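Local atomic coordinates of putative uncharacterized protein gbs0355 (Streptococcus agalactiae, PDB entry 3OKZ), a protein that probably helps attach glycopolymers to the cell wall, as LytR/CpsA/Psr proteins do, although its own function is uncharacterised; this chain is its family-domain part. Residues A[48-53]-A[232-237]; A[54-59]-A[240-245]; A[61-66]-A[181-186]; A[125-130]-A[195-200]; A[244-249]-A[265-270]. One frame throughout, in Å; residues are numbered along the deposited sequence.

Four of the contacts lie on one mixed beta-sheet; contact 4 joins the ends of two helices beside it. Contacts 1 and 2 adjoin, their centres about 10 Å apart, because strands 41-51 and 56-62 are hairpin partners; contact 2 then pairs strand 56-62 with strand 241-252. Farther along these strands lie contact 3, where helix 178-200 meets the end of strand 56-62, and contact 5, where helix 264-277 meets strand 241-252; their centres are about 13 Å apart. Contact 4 is at the far end of helix 178-200, about 32 Å from contact 5, centre to centre. The arginines of contact 3 lie where the family's lipid-phosphate pocket would be expected, although no ligand is present here.

Contact 1 of 5, residues A[48-53]-A[232-237]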
# COMPACT_ATOMS: atom_id res chain seq x y z
N VAL A 48 5.37 3.53 -2.54
CA VAL A 48 6.62 2.96 -3.05
C VAL A 48 7.51 3.99 -3.72
O VAL A 48 7.04 4.83 -4.49
CB VAL A 48 6.34 1.85 -4.09
CG1 VAL A 48 7.57 0.97 -4.26
CG2 VAL A 48 5.12 1.03 -3.69
N THR A 49 8.81 3.91 -3.42
CA THR A 49 9.79 4.80 -4.02
C THR A 49 10.72 3.93 -4.84
O THR A 49 11.04 2.81 -4.43
CB THR A 49 10.68 5.50 -2.99
OG1 THR A 49 11.45 4.52 -2.30
CG2 THR A 49 9.86 6.28 -2.01
N ILE A 50 11.14 4.45 -6.00
CA ILE A 50 12.07 3.76 -6.90
C ILE A 50 13.01 4.82 -7.44
O ILE A 50 12.57 5.82 -8.03
CB ILE A 50 11.36 3.10 -8.12
CG1 ILE A 50 10.25 2.16 -7.65
CG2 ILE A 50 12.37 2.32 -8.94
CD1 ILE A 50 8.89 2.51 -8.23
N ASN A 51 14.31 4.63 -7.21
CA ASN A 51 15.30 5.59 -7.68
C ASN A 51 16.29 4.87 -8.58
O ASN A 51 17.22 4.21 -8.10
CB ASN A 51 16.05 6.20 -6.50
CG ASN A 51 16.94 7.34 -6.92
OD1 ASN A 51 17.76 7.20 -7.82
ND2 ASN A 51 16.79 8.48 -6.26
N PRO A 52 16.12 5.02 -9.90
CA PRO A 52 17.00 4.37 -10.89
C PRO A 52 18.46 4.75 -10.70
O PRO A 52 19.37 3.97 -10.99
CB PRO A 52 16.43 4.87 -12.21
CG PRO A 52 15.95 6.25 -11.86
CD PRO A 52 15.24 6.00 -10.55
N LYS A 53 18.66 5.96 -10.20
CA LYS A 53 19.98 6.52 -9.96
C LYS A 53 20.70 5.80 -8.82
O LYS A 53 21.65 5.05 -9.05
CB LYS A 53 19.83 8.02 -9.66
CG LYS A 53 21.06 8.87 -9.83
CD LYS A 53 20.71 10.34 -9.67
CE LYS A 53 20.13 10.64 -8.29
NZ LYS A 53 19.81 12.08 -8.10
N LEU A 232 11.87 -1.00 -17.88
CA LEU A 232 13.01 -1.88 -17.66
C LEU A 232 14.14 -1.10 -17.02
O LEU A 232 15.00 -1.66 -16.33
CB LEU A 232 13.50 -2.45 -18.99
CG LEU A 232 12.82 -3.68 -19.61
CD1 LEU A 232 11.37 -3.81 -19.18
CD2 LEU A 232 12.93 -3.54 -21.12
N ALA A 233 14.14 0.21 -17.25
CA ALA A 233 15.17 1.06 -16.68
C ALA A 233 15.18 0.98 -15.16
O ALA A 233 16.18 1.33 -14.54
CB ALA A 233 14.97 2.49 -17.14
N TYR A 234 14.08 0.52 -14.56
CA TYR A 234 14.01 0.44 -13.10
C TYR A 234 14.09 -0.99 -12.54
O TYR A 234 14.08 -1.20 -11.32
CB TYR A 234 12.74 1.11 -12.59
CG TYR A 234 12.52 2.53 -13.09
CD1 TYR A 234 12.05 2.77 -14.38
CD2 TYR A 234 12.74 3.63 -12.25
CE1 TYR A 234 11.79 4.07 -14.83
CE2 TYR A 234 12.48 4.94 -12.69
CZ TYR A 234 12.00 5.15 -13.98
OH TYR A 234 11.71 6.43 -14.42
N LYS A 235 14.19 -1.96 -13.45
CA LYS A 235 14.27 -3.38 -13.08
C LYS A 235 15.41 -3.68 -12.11
O LYS A 235 15.29 -4.56 -11.25
CB LYS A 235 14.41 -4.25 -14.34
CG LYS A 235 14.71 -5.73 -14.04
CD LYS A 235 15.36 -6.41 -15.23
CE LYS A 235 16.26 -7.57 -14.80
NZ LYS A 235 15.50 -8.76 -14.31
N ASP A 236 16.52 -2.97 -12.24
CA ASP A 236 17.67 -3.21 -11.36
C ASP A 236 17.37 -2.63 -9.99
O ASP A 236 17.80 -3.18 -8.97
CB ASP A 236 18.92 -2.55 -11.94
CG ASP A 236 19.05 -2.76 -13.43
OD1 ASP A 236 18.20 -2.23 -14.18
OD2 ASP A 236 19.99 -3.46 -13.85
N SER A 237 16.64 -1.53 -9.97
CA SER A 237 16.29 -0.85 -8.72
C SER A 237 15.46 -1.74 -7.82
O SER A 237 15.57 -1.67 -6.59
CB SER A 237 15.51 0.44 -9.02
OG SER A 237 16.34 1.38 -9.68
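Ile50 and Pro52, at the end of a strand, pack against the ring of Tyr234. Ile50 offers its CG2 branch, which reaches Tyr234 CD2 at 3.6 Å, and the two side chains cross at about a right angle. CG1 sits beside the backbone N (chi1 -54°), anti to the carbonyl carbon, which leaves CG2 to face the tyrosine. The pyrrolidine of Pro52 runs alongside the tyrosine, pointing the same way, with CD 3.6 Å from Tyr234 CE2. Both approaches to the ring are oblique. A rigid proline suits the point where the strand gives way to a turn, and it gives the aromatic ring an apolar flank. Ser237 packs beside Ile50: its CB lies 3.7 Å from Ile50 CG2, and its hydroxyl makes a weak hydrogen bond to the carbonyl of Asn51, OG to O 3.4 Å. A small residue fits beside the isoleucine and still brings a donor to the backbone. Leu232 to Lys235 form a type I turn, closed by Lys235 N on Leu232 O at 3.0 Å, which delivers the ring. Tyr234 OH bonds to Lys18 O, and the ring meets Phe20 edge-to-face. The contact thus joins the loop after helix 228-232 to strand 41-51, beside strand 20-28, while Asn51 accepts from Thr54 N through OD1 and reaches Glu277 O of helix 264-277 through ND2.

Contact 2 of 5, residues A[54-59]-A[240-245]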
# COMPACT_ATOMS: atom_id res chain seq x y z
N THR A 54 20.24 6.02 -7.59
CA THR A 54 20.83 5.41 -6.40
C THR A 54 20.64 3.90 -6.40
O THR A 54 21.16 3.20 -5.52
CB THR A 54 20.21 5.93 -5.12
OG1 THR A 54 18.88 5.39 -4.98
CG2 THR A 54 20.15 7.45 -5.14
N ASN A 55 19.87 3.42 -7.38
CA ASN A 55 19.61 1.99 -7.53
C ASN A 55 19.00 1.38 -6.25
O ASN A 55 19.56 0.44 -5.68
CB ASN A 55 20.92 1.29 -7.88
CG ASN A 55 20.70 -0.02 -8.58
OD1 ASN A 55 20.09 -0.06 -9.64
ND2 ASN A 55 21.21 -1.10 -8.00
N LYS A 56 17.87 1.91 -5.81
CA LYS A 56 17.25 1.41 -4.59
C LYS A 56 15.74 1.60 -4.58
O LYS A 56 15.18 2.40 -5.32
CB LYS A 56 17.87 2.12 -3.39
CG LYS A 56 17.35 1.65 -2.02
CD LYS A 56 18.13 2.29 -0.87
CE LYS A 56 18.09 3.82 -0.92
NZ LYS A 56 18.88 4.48 0.17
N THR A 57 15.07 0.83 -3.72
CA THR A 57 13.63 0.90 -3.58
C THR A 57 13.20 0.81 -2.12
O THR A 57 13.80 0.07 -1.34
CB THR A 57 12.95 -0.23 -4.37
OG1 THR A 57 13.08 0.02 -5.77
CG2 THR A 57 11.47 -0.34 -4.01
N THR A 58 12.17 1.56 -1.76
CA THR A 58 11.66 1.53 -0.40
C THR A 58 10.15 1.39 -0.42
O THR A 58 9.48 1.93 -1.30
CB THR A 58 11.99 2.81 0.37
OG1 THR A 58 11.11 3.86 -0.06
CG2 THR A 58 13.44 3.21 0.13
N MSE A 59 9.62 0.67 0.56
CA MSE A 59 8.18 0.47 0.68
C MSE A 59 7.70 0.86 2.05
O MSE A 59 8.15 0.31 3.06
CB MSE A 59 7.81 -0.98 0.46
CG MSE A 59 8.20 -1.52 -0.88
SE MSE A 59 7.46 -3.26 -1.00
CE MSE A 59 5.80 -2.78 -1.87
N HIS A 240 16.76 -4.33 -4.70
CA HIS A 240 16.99 -4.06 -3.28
C HIS A 240 15.86 -3.24 -2.67
O HIS A 240 15.71 -2.05 -2.97
CB HIS A 240 18.31 -3.31 -3.09
CG HIS A 240 19.43 -3.86 -3.91
ND1 HIS A 240 19.64 -3.48 -5.22
CD2 HIS A 240 20.37 -4.79 -3.63
CE1 HIS A 240 20.67 -4.15 -5.71
NE2 HIS A 240 21.13 -4.95 -4.76
N ILE A 241 15.08 -3.87 -1.78
CA ILE A 241 13.95 -3.20 -1.16
C ILE A 241 14.06 -3.03 0.35
O ILE A 241 14.27 -4.00 1.08
CB ILE A 241 12.63 -3.99 -1.41
CG1 ILE A 241 12.63 -4.64 -2.79
CG2 ILE A 241 11.45 -3.05 -1.28
CD1 ILE A 241 12.52 -3.68 -3.93
N LYS A 242 13.90 -1.79 0.82
CA LYS A 242 13.93 -1.50 2.25
C LYS A 242 12.48 -1.22 2.60
O LYS A 242 11.89 -0.28 2.07
CB LYS A 242 14.77 -0.27 2.56
CG LYS A 242 16.28 -0.50 2.68
CD LYS A 242 17.00 0.85 2.86
CE LYS A 242 18.51 0.70 3.10
NZ LYS A 242 18.82 0.12 4.44
N SER A 243 11.90 -2.02 3.49
CA SER A 243 10.50 -1.87 3.90
C SER A 243 10.32 -1.15 5.24
O SER A 243 11.04 -1.41 6.21
CB SER A 243 9.84 -3.24 3.99
OG SER A 243 10.08 -3.98 2.81
N TYR A 244 9.34 -0.25 5.29
CA TYR A 244 9.06 0.50 6.50
C TYR A 244 7.57 0.53 6.78
O TYR A 244 6.75 0.40 5.87
CB TYR A 244 9.56 1.94 6.39
CG TYR A 244 11.01 2.07 5.97
CD1 TYR A 244 11.41 1.82 4.66
CD2 TYR A 244 11.99 2.45 6.90
CE1 TYR A 244 12.73 1.95 4.27
CE2 TYR A 244 13.32 2.58 6.52
CZ TYR A 244 13.69 2.33 5.21
OH TYR A 244 15.01 2.44 4.84
N GLN A 245 7.22 0.70 8.05
CA GLN A 245 5.83 0.75 8.48
C GLN A 245 5.57 2.08 9.20
O GLN A 245 6.26 2.44 10.16
CB GLN A 245 5.51 -0.42 9.41
CG GLN A 245 4.09 -0.39 10.02
CD GLN A 245 2.99 -0.58 9.00
OE1 GLN A 245 2.89 -1.63 8.37
NE2 GLN A 245 2.15 0.43 8.83
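The carbonyl oxygen of Thr57 is held by two groups of the neighbouring strand: Lys242 N donates a hydrogen bond of 2.9 Å to Thr57 O, and Ile241 CA lies 3.3 Å from the same oxygen in a CA-H...O contact. These belong to a parallel ladder between strands 56-59 and 241-245, toward one side of the mixed sheet of the LytR/CpsA/Psr domain, one strand from its edge. The ladder begins with Thr57 N on His240 O and continues with Met59 N on Lys242 O, 2.9 Å, then Tyr244 N on Met59 O. The two axes diverge by 19°, the twist of neighbouring strands. Just before it, Asn55 and Lys56 form a G1 beta bulge opposite Asn51, in the hairpin with strand 41-51; Asn55 takes the positive phi (56°) that asparagine tolerates well. On the face bearing Thr57, Met59 and Ile241, the long methionine packs on helix 178-200 and the beta-branched threonine on strand 41-51. On the other face the Thr58 and Thr49 hydroxyls are paired, and Tyr244 makes a cation-pi contact with Arg273 of helix 264-277; Met59 O lies in the plane of that tyrosine ring, at its edge. Ile241 runs beside Thr57, its CD1 3.5 Å from Thr57 CG2. The other branch of the isoleucine, CG2, touches CG of Met59, a selenomethionine, at 3.6 Å.

Contact 3 of 5, residues A[61-66]-A[181-186]; sequences SLERDV and GRQKRQ
Arg64, which is poorly ordered, presents one face of its guanidinium to Arg182 in an overlap that is only approximate: NH1 of Arg182 stands over it, about 3.4 Å from Arg64 CZ. The planes are 74° apart, so Arg182 meets that face with its edge. Arg182 reaches across from its helix as a fully extended chain, its first torsion already trans (chi1 173°), whereas Arg64 starts between its N and carbonyl carbon (chi1 55°) and bends again at chi3. Asp43 makes weak, long ion pairs with both arginines, and Asp179 another with Arg182. Separately, two long, planar cations side by side are consistent with the arginine-lined pocket in which relatives hold the phosphates of a lipid-linked glycan, though none is bound here. Next to it, the amide of Gln183 packs on CB of Ser61, a residue small enough to let the helix come close to the strand. Glu63 bends at chi2 to turn its carboxylate back on the loop, where OE2 accepts the N-H of Asp65 at 2.9 Å through its anti lone pair. Together with Val66 N on Glu63 O, 3.0 Å, this fixes the type I turn that carries Arg64. The segment 61-66 leaves the sheet at this point: Ser61 still pairs with Tyr244 and Leu246 of strand 241-252 and Leu62 with Met45 of strand 41-51, while helix 178-200 covers the serine's side.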
# COMPACT_ATOMS: atom_id res chain seq x y z
N SER A 61 4.39 0.99 4.33
CA SER A 61 3.01 0.59 4.56
C SER A 61 2.33 1.69 5.37
O SER A 61 2.93 2.26 6.28
CB SER A 61 2.97 -0.74 5.33
OG SER A 61 3.69 -1.77 4.67
N LEU A 62 1.08 1.98 5.05
CA LEU A 62 0.36 3.05 5.74
C LEU A 62 -0.81 2.50 6.55
O LEU A 62 -1.82 2.07 5.99
CB LEU A 62 -0.14 4.07 4.71
CG LEU A 62 0.89 4.42 3.63
CD1 LEU A 62 0.30 5.37 2.58
CD2 LEU A 62 2.11 5.02 4.31
N GLU A 63 -0.66 2.53 7.87
CA GLU A 63 -1.66 2.03 8.81
C GLU A 63 -3.07 2.56 8.55
O GLU A 63 -3.33 3.75 8.70
CB GLU A 63 -1.25 2.37 10.24
CG GLU A 63 -2.27 1.95 11.29
CD GLU A 63 -2.72 0.51 11.11
OE1 GLU A 63 -1.86 -0.39 11.11
OE2 GLU A 63 -3.94 0.28 10.95
N ARG A 64 -3.97 1.66 8.18
CA ARG A 64 -5.36 2.01 7.87
C ARG A 64 -6.12 2.71 8.98
O ARG A 64 -7.11 3.40 8.72
CB ARG A 64 -6.13 0.74 7.50
CG ARG A 64 -6.04 -0.34 8.58
CD ARG A 64 -6.96 -1.51 8.28
NE ARG A 64 -6.79 -1.97 6.91
CZ ARG A 64 -7.47 -2.97 6.37
NH1 ARG A 64 -8.37 -3.62 7.09
NH2 ARG A 64 -7.25 -3.31 5.11
N ASP A 65 -5.68 2.52 10.23
CA ASP A 65 -6.34 3.12 11.39
C ASP A 65 -5.81 4.51 11.78
O ASP A 65 -6.24 5.10 12.76
CB ASP A 65 -6.25 2.16 12.59
CG ASP A 65 -7.16 0.92 12.43
OD1 ASP A 65 -7.01 -0.04 13.22
OD2 ASP A 65 -8.02 0.91 11.53
N VAL A 66 -4.87 5.03 10.99
CA VAL A 66 -4.30 6.35 11.25
C VAL A 66 -5.39 7.44 11.21
O VAL A 66 -6.20 7.48 10.28
CB VAL A 66 -3.20 6.66 10.23
CG1 VAL A 66 -2.85 8.13 10.24
CG2 VAL A 66 -1.96 5.84 10.56
N GLY A 181 1.50 -6.78 12.13
CA GLY A 181 1.99 -8.10 11.78
C GLY A 181 1.45 -8.31 10.38
O GLY A 181 2.19 -8.58 9.43
N ARG A 182 0.13 -8.14 10.27
CA ARG A 182 -0.57 -8.29 9.00
C ARG A 182 0.11 -7.55 7.86
O ARG A 182 0.11 -8.02 6.72
CB ARG A 182 -2.00 -7.78 9.15
CG ARG A 182 -2.76 -7.74 7.84
CD ARG A 182 -4.20 -7.28 8.04
NE ARG A 182 -4.93 -7.36 6.78
CZ ARG A 182 -6.10 -6.77 6.54
NH1 ARG A 182 -6.69 -6.05 7.49
NH2 ARG A 182 -6.67 -6.90 5.34
N GLN A 183 0.68 -6.38 8.16
CA GLN A 183 1.36 -5.61 7.12
C GLN A 183 2.73 -6.13 6.74
O GLN A 183 3.11 -6.08 5.57
CB GLN A 183 1.44 -4.14 7.52
CG GLN A 183 0.12 -3.42 7.27
CD GLN A 183 0.12 -2.02 7.76
OE1 GLN A 183 0.18 -1.80 8.96
NE2 GLN A 183 0.08 -1.06 6.85
N LYS A 184 3.48 -6.65 7.71
CA LYS A 184 4.81 -7.18 7.40
C LYS A 184 4.54 -8.27 6.37
O LYS A 184 5.14 -8.31 5.31
CB LYS A 184 5.46 -7.78 8.66
CG LYS A 184 6.98 -7.75 8.69
CD LYS A 184 7.52 -6.34 8.83
CE LYS A 184 9.05 -6.29 8.72
NZ LYS A 184 9.62 -4.90 8.69
N ARG A 185 3.58 -9.12 6.67
CA ARG A 185 3.23 -10.19 5.76
C ARG A 185 2.78 -9.65 4.41
O ARG A 185 3.10 -10.22 3.37
CB ARG A 185 2.14 -11.09 6.38
CG ARG A 185 2.68 -12.22 7.25
CD ARG A 185 1.57 -12.94 8.00
NE ARG A 185 1.20 -12.21 9.20
CZ ARG A 185 -0.05 -11.91 9.54
NH1 ARG A 185 -1.06 -12.28 8.77
NH2 ARG A 185 -0.28 -11.20 10.64
N GLN A 186 2.03 -8.55 4.42
CA GLN A 186 1.57 -7.96 3.17
C GLN A 186 2.76 -7.54 2.30
O GLN A 186 2.76 -7.76 1.09
CB GLN A 186 0.71 -6.73 3.45
CG GLN A 186 -0.77 -7.03 3.62
CD GLN A 186 -1.58 -5.76 3.84
OE1 GLN A 186 -2.81 -5.80 3.89
NE2 GLN A 186 -0.89 -4.63 3.97

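Contact 4 of 5, residues A[125-130]-A[195-200]; sequences NAVGGI and KKILAL
A Schellman motif ends helix 117-126, and Lys196 of helix 178-200 reaches over to hold the carbonyls of the turn that follows. Gly128 is its C-prime residue, with a positive phi (65°) that glycine adopts without strain; Gly128 N bonds to Asn125 O at 2.9 Å, and Gly129 N reaches back to the carbonyl of the residue before Asn125. Lys196 NZ donates to Val127 O at 2.8 Å, coming almost straight on to the carbonyl, and makes a weak second bond to Gly129 O at 3.1 Å. A lysine suits this spot: its ammonium can serve two acceptors at once, and it probably also gains from the negative end of the helix dipole. The chain gets there by bending at chi2 (69°) and again at chi4, so that its methylenes first pass over Val127 before the tip turns to the oxygens. Val127 packs between the two elements with both methyls. CG2 lies beside the CB and CG methylenes of Lys196, and CG1 meets Ile197 CG1 at 3.6 Å, a compact branched side chain matched to another. Gly128 O has a further donor in Lys159 NZ, from strand 156-160. Helix 203-212 flanks the contact, Ile209 touching Val127 and Tyr206 touching Ile197, while Ile130 leads into strand 130-134 and packs on Val189 and Val193 of helix 178-200.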
# COMPACT_ATOMS: atom_id res chain seq x y z
N ASN A 125 -0.05 -16.77 -8.43
CA ASN A 125 -0.09 -17.98 -9.23
C ASN A 125 0.66 -17.84 -10.56
O ASN A 125 1.28 -18.79 -11.03
CB ASN A 125 -1.53 -18.42 -9.50
CG ASN A 125 -2.20 -19.07 -8.26
OD1 ASN A 125 -1.54 -19.71 -7.43
ND2 ASN A 125 -3.52 -18.94 -8.16
N ALA A 126 0.63 -16.66 -11.14
CA ALA A 126 1.30 -16.44 -12.42
C ALA A 126 2.81 -16.65 -12.35
O ALA A 126 3.42 -17.02 -13.34
CB ALA A 126 1.01 -15.05 -12.92
N VAL A 127 3.42 -16.41 -11.19
CA VAL A 127 4.86 -16.61 -11.07
C VAL A 127 5.12 -17.97 -10.44
O VAL A 127 6.14 -18.20 -9.78
CB VAL A 127 5.54 -15.50 -10.21
CG1 VAL A 127 5.18 -14.14 -10.74
CG2 VAL A 127 5.15 -15.63 -8.74
N GLY A 128 4.18 -18.89 -10.63
CA GLY A 128 4.34 -20.22 -10.08
C GLY A 128 4.34 -20.28 -8.57
O GLY A 128 5.08 -21.05 -7.96
N GLY A 129 3.51 -19.44 -7.95
CA GLY A 129 3.40 -19.41 -6.50
C GLY A 129 4.64 -18.95 -5.76
O GLY A 129 5.70 -18.76 -6.36
N ILE A 130 4.49 -18.76 -4.45
CA ILE A 130 5.62 -18.32 -3.62
C ILE A 130 5.74 -19.16 -2.36
O ILE A 130 4.79 -19.87 -1.97
CB ILE A 130 5.49 -16.88 -3.18
CG1 ILE A 130 4.28 -16.73 -2.26
CG2 ILE A 130 5.40 -15.97 -4.40
CD1 ILE A 130 4.12 -15.34 -1.69
N LYS A 195 10.37 -10.50 -6.77
CA LYS A 195 11.60 -11.27 -6.88
C LYS A 195 11.39 -12.36 -7.92
O LYS A 195 12.25 -12.59 -8.77
CB LYS A 195 11.96 -11.91 -5.54
CG LYS A 195 13.36 -12.51 -5.50
CD LYS A 195 13.58 -13.44 -4.30
CE LYS A 195 12.97 -14.83 -4.53
NZ LYS A 195 11.49 -14.82 -4.74
N LYS A 196 10.24 -13.02 -7.83
CA LYS A 196 9.87 -14.09 -8.75
C LYS A 196 9.76 -13.53 -10.17
O LYS A 196 10.40 -14.03 -11.09
CB LYS A 196 8.53 -14.68 -8.30
CG LYS A 196 8.40 -16.21 -8.38
CD LYS A 196 9.28 -16.90 -7.37
CE LYS A 196 8.69 -18.24 -6.97
NZ LYS A 196 8.26 -19.01 -8.14
N ILE A 197 8.94 -12.50 -10.35
CA ILE A 197 8.79 -11.90 -11.67
C ILE A 197 10.18 -11.60 -12.24
O ILE A 197 10.61 -12.21 -13.21
CB ILE A 197 7.97 -10.58 -11.61
CG1 ILE A 197 6.58 -10.84 -11.06
CG2 ILE A 197 7.80 -10.01 -12.99
CD1 ILE A 197 5.87 -9.59 -10.64
N LEU A 198 10.89 -10.65 -11.63
CA LEU A 198 12.22 -10.26 -12.08
C LEU A 198 13.17 -11.42 -12.43
O LEU A 198 13.97 -11.30 -13.37
CB LEU A 198 12.89 -9.37 -11.04
CG LEU A 198 12.20 -8.04 -10.70
CD1 LEU A 198 13.18 -7.14 -9.97
CD2 LEU A 198 11.72 -7.36 -11.97
N ALA A 199 13.10 -12.51 -11.67
CA ALA A 199 13.96 -13.67 -11.92
C ALA A 199 13.66 -14.24 -13.30
O ALA A 199 14.56 -14.73 -13.98
CB ALA A 199 13.73 -14.72 -10.88
N LEU A 200 12.39 -14.19 -13.71
CA LEU A 200 12.04 -14.68 -15.04
C LEU A 200 12.97 -13.97 -16.01
O LEU A 200 13.44 -14.55 -17.00
CB LEU A 200 10.60 -14.31 -15.40
CG LEU A 200 9.54 -15.19 -14.75
CD1 LEU A 200 8.19 -14.91 -15.38
CD2 LEU A 200 9.93 -16.64 -14.95

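Contact 5 of 5, residues A[244-249]-A[265-270]; sequences YQLKGE and KHLLAV
The imidazole of His266 has a methyl over one face and the strand's backbone at its edge. Val270, one helical turn on, puts CG2 3.8 Å above the ring plane, offset toward the rim; Lys247 N lies in that plane at the edge, 3.8 Å from His266 CE1. Leu246 comes in obliquely, its CD1 4.1 Å from CE1 of the histidine. A chi1 of -169° swings the ring away from its own backbone N and out toward the strand, and a flat group with both polar and apolar sides suits a site between leucine and backbone. Leu246 CD1 serves as the hub, also reaching Val270 CG2 at 4.1 Å and Leu267 CD1 at 4.4 Å; its own chi1 of 173° projects the branched end to the helix. The motif is a helix laid on a beta-sheet: helix 264-277 covers the face opposite helix 178-200, its axis 10.3 Å from that of strand 244-246, and its direction turned 137° from the strand's. Gln245, on the other face, is long enough to bend back on its own strand: NE2 bonds to Leu246 O at 3.1 Å, approaching from above the carbonyl plane, and OE1 accepts from Arg187 NH2 of helix 178-200.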
# COMPACT_ATOMS: atom_id res chain seq x y z
N TYR A 244 9.34 -0.25 5.29
CA TYR A 244 9.06 0.50 6.50
C TYR A 244 7.57 0.53 6.78
O TYR A 244 6.75 0.40 5.87
CB TYR A 244 9.56 1.94 6.39
CG TYR A 244 11.01 2.07 5.97
CD1 TYR A 244 11.41 1.82 4.66
CD2 TYR A 244 11.99 2.45 6.90
CE1 TYR A 244 12.73 1.95 4.27
CE2 TYR A 244 13.32 2.58 6.52
CZ TYR A 244 13.69 2.33 5.21
OH TYR A 244 15.01 2.44 4.84
N GLN A 245 7.22 0.70 8.05
CA GLN A 245 5.83 0.75 8.48
C GLN A 245 5.57 2.08 9.20
O GLN A 245 6.26 2.44 10.16
CB GLN A 245 5.51 -0.42 9.41
CG GLN A 245 4.09 -0.39 10.02
CD GLN A 245 2.99 -0.58 9.00
OE1 GLN A 245 2.89 -1.63 8.37
NE2 GLN A 245 2.15 0.43 8.83
N LEU A 246 4.58 2.82 8.71
CA LEU A 246 4.22 4.10 9.31
C LEU A 246 3.21 3.81 10.42
O LEU A 246 2.13 3.28 10.16
CB LEU A 246 3.58 4.99 8.25
CG LEU A 246 2.99 6.30 8.76
CD1 LEU A 246 4.10 7.19 9.30
CD2 LEU A 246 2.24 6.98 7.63
N LYS A 247 3.56 4.14 11.66
CA LYS A 247 2.63 3.87 12.76
C LYS A 247 2.61 4.93 13.85
O LYS A 247 3.63 5.55 14.15
CB LYS A 247 2.94 2.51 13.38
CG LYS A 247 4.40 2.32 13.76
CD LYS A 247 4.65 0.94 14.37
CE LYS A 247 6.15 0.67 14.52
NZ LYS A 247 6.45 -0.54 15.34
N GLY A 248 1.43 5.14 14.43
CA GLY A 248 1.30 6.10 15.51
C GLY A 248 0.95 5.40 16.82
O GLY A 248 0.87 4.17 16.86
N GLU A 249 0.76 6.16 17.89
CA GLU A 249 0.40 5.58 19.17
C GLU A 249 -1.07 5.22 19.13
O GLU A 249 -1.85 5.88 18.46
CB GLU A 249 0.65 6.56 20.31
CG GLU A 249 1.76 6.14 21.27
CD GLU A 249 3.14 6.31 20.68
OE1 GLU A 249 3.37 5.86 19.54
OE2 GLU A 249 4.01 6.91 21.37
N LYS A 265 7.21 14.27 15.69
CA LYS A 265 8.59 13.83 15.51
C LYS A 265 8.75 12.71 14.49
O LYS A 265 9.70 12.69 13.71
CB LYS A 265 9.16 13.36 16.85
CG LYS A 265 10.67 13.22 16.91
CD LYS A 265 11.34 14.55 17.23
CE LYS A 265 12.84 14.39 17.51
NZ LYS A 265 13.47 15.65 18.00
N HIS A 266 7.79 11.78 14.49
CA HIS A 266 7.84 10.62 13.61
C HIS A 266 7.42 10.88 12.17
O HIS A 266 8.19 10.65 11.24
CB HIS A 266 6.95 9.51 14.18
CG HIS A 266 7.13 8.19 13.50
ND1 HIS A 266 6.06 7.44 13.05
CD2 HIS A 266 8.24 7.46 13.23
CE1 HIS A 266 6.51 6.30 12.54
NE2 HIS A 266 7.83 6.29 12.64
N LEU A 267 6.20 11.36 11.99
CA LEU A 267 5.68 11.62 10.66
C LEU A 267 6.60 12.49 9.81
O LEU A 267 6.70 12.29 8.61
CB LEU A 267 4.28 12.24 10.74
CG LEU A 267 3.61 12.64 9.42
CD1 LEU A 267 3.71 11.53 8.41
CD2 LEU A 267 2.16 12.98 9.67
N LEU A 268 7.27 13.45 10.43
CA LEU A 268 8.19 14.31 9.68
C LEU A 268 9.31 13.42 9.13
O LEU A 268 9.45 13.27 7.92
CB LEU A 268 8.75 15.41 10.59
CG LEU A 268 9.51 16.62 10.01
CD1 LEU A 268 10.90 16.22 9.58
CD2 LEU A 268 8.73 17.21 8.86
N ALA A 269 10.07 12.83 10.04
CA ALA A 269 11.17 11.95 9.68
C ALA A 269 10.85 11.02 8.50
O ALA A 269 11.63 10.89 7.56
CB ALA A 269 11.57 11.11 10.88
N VAL A 270 9.69 10.38 8.58
CA VAL A 270 9.24 9.46 7.55
C VAL A 270 9.01 10.17 6.22
O VAL A 270 9.34 9.63 5.15
CB VAL A 270 7.93 8.74 7.98
CG1 VAL A 270 7.51 7.73 6.93
CG2 VAL A 270 8.13 8.06 9.32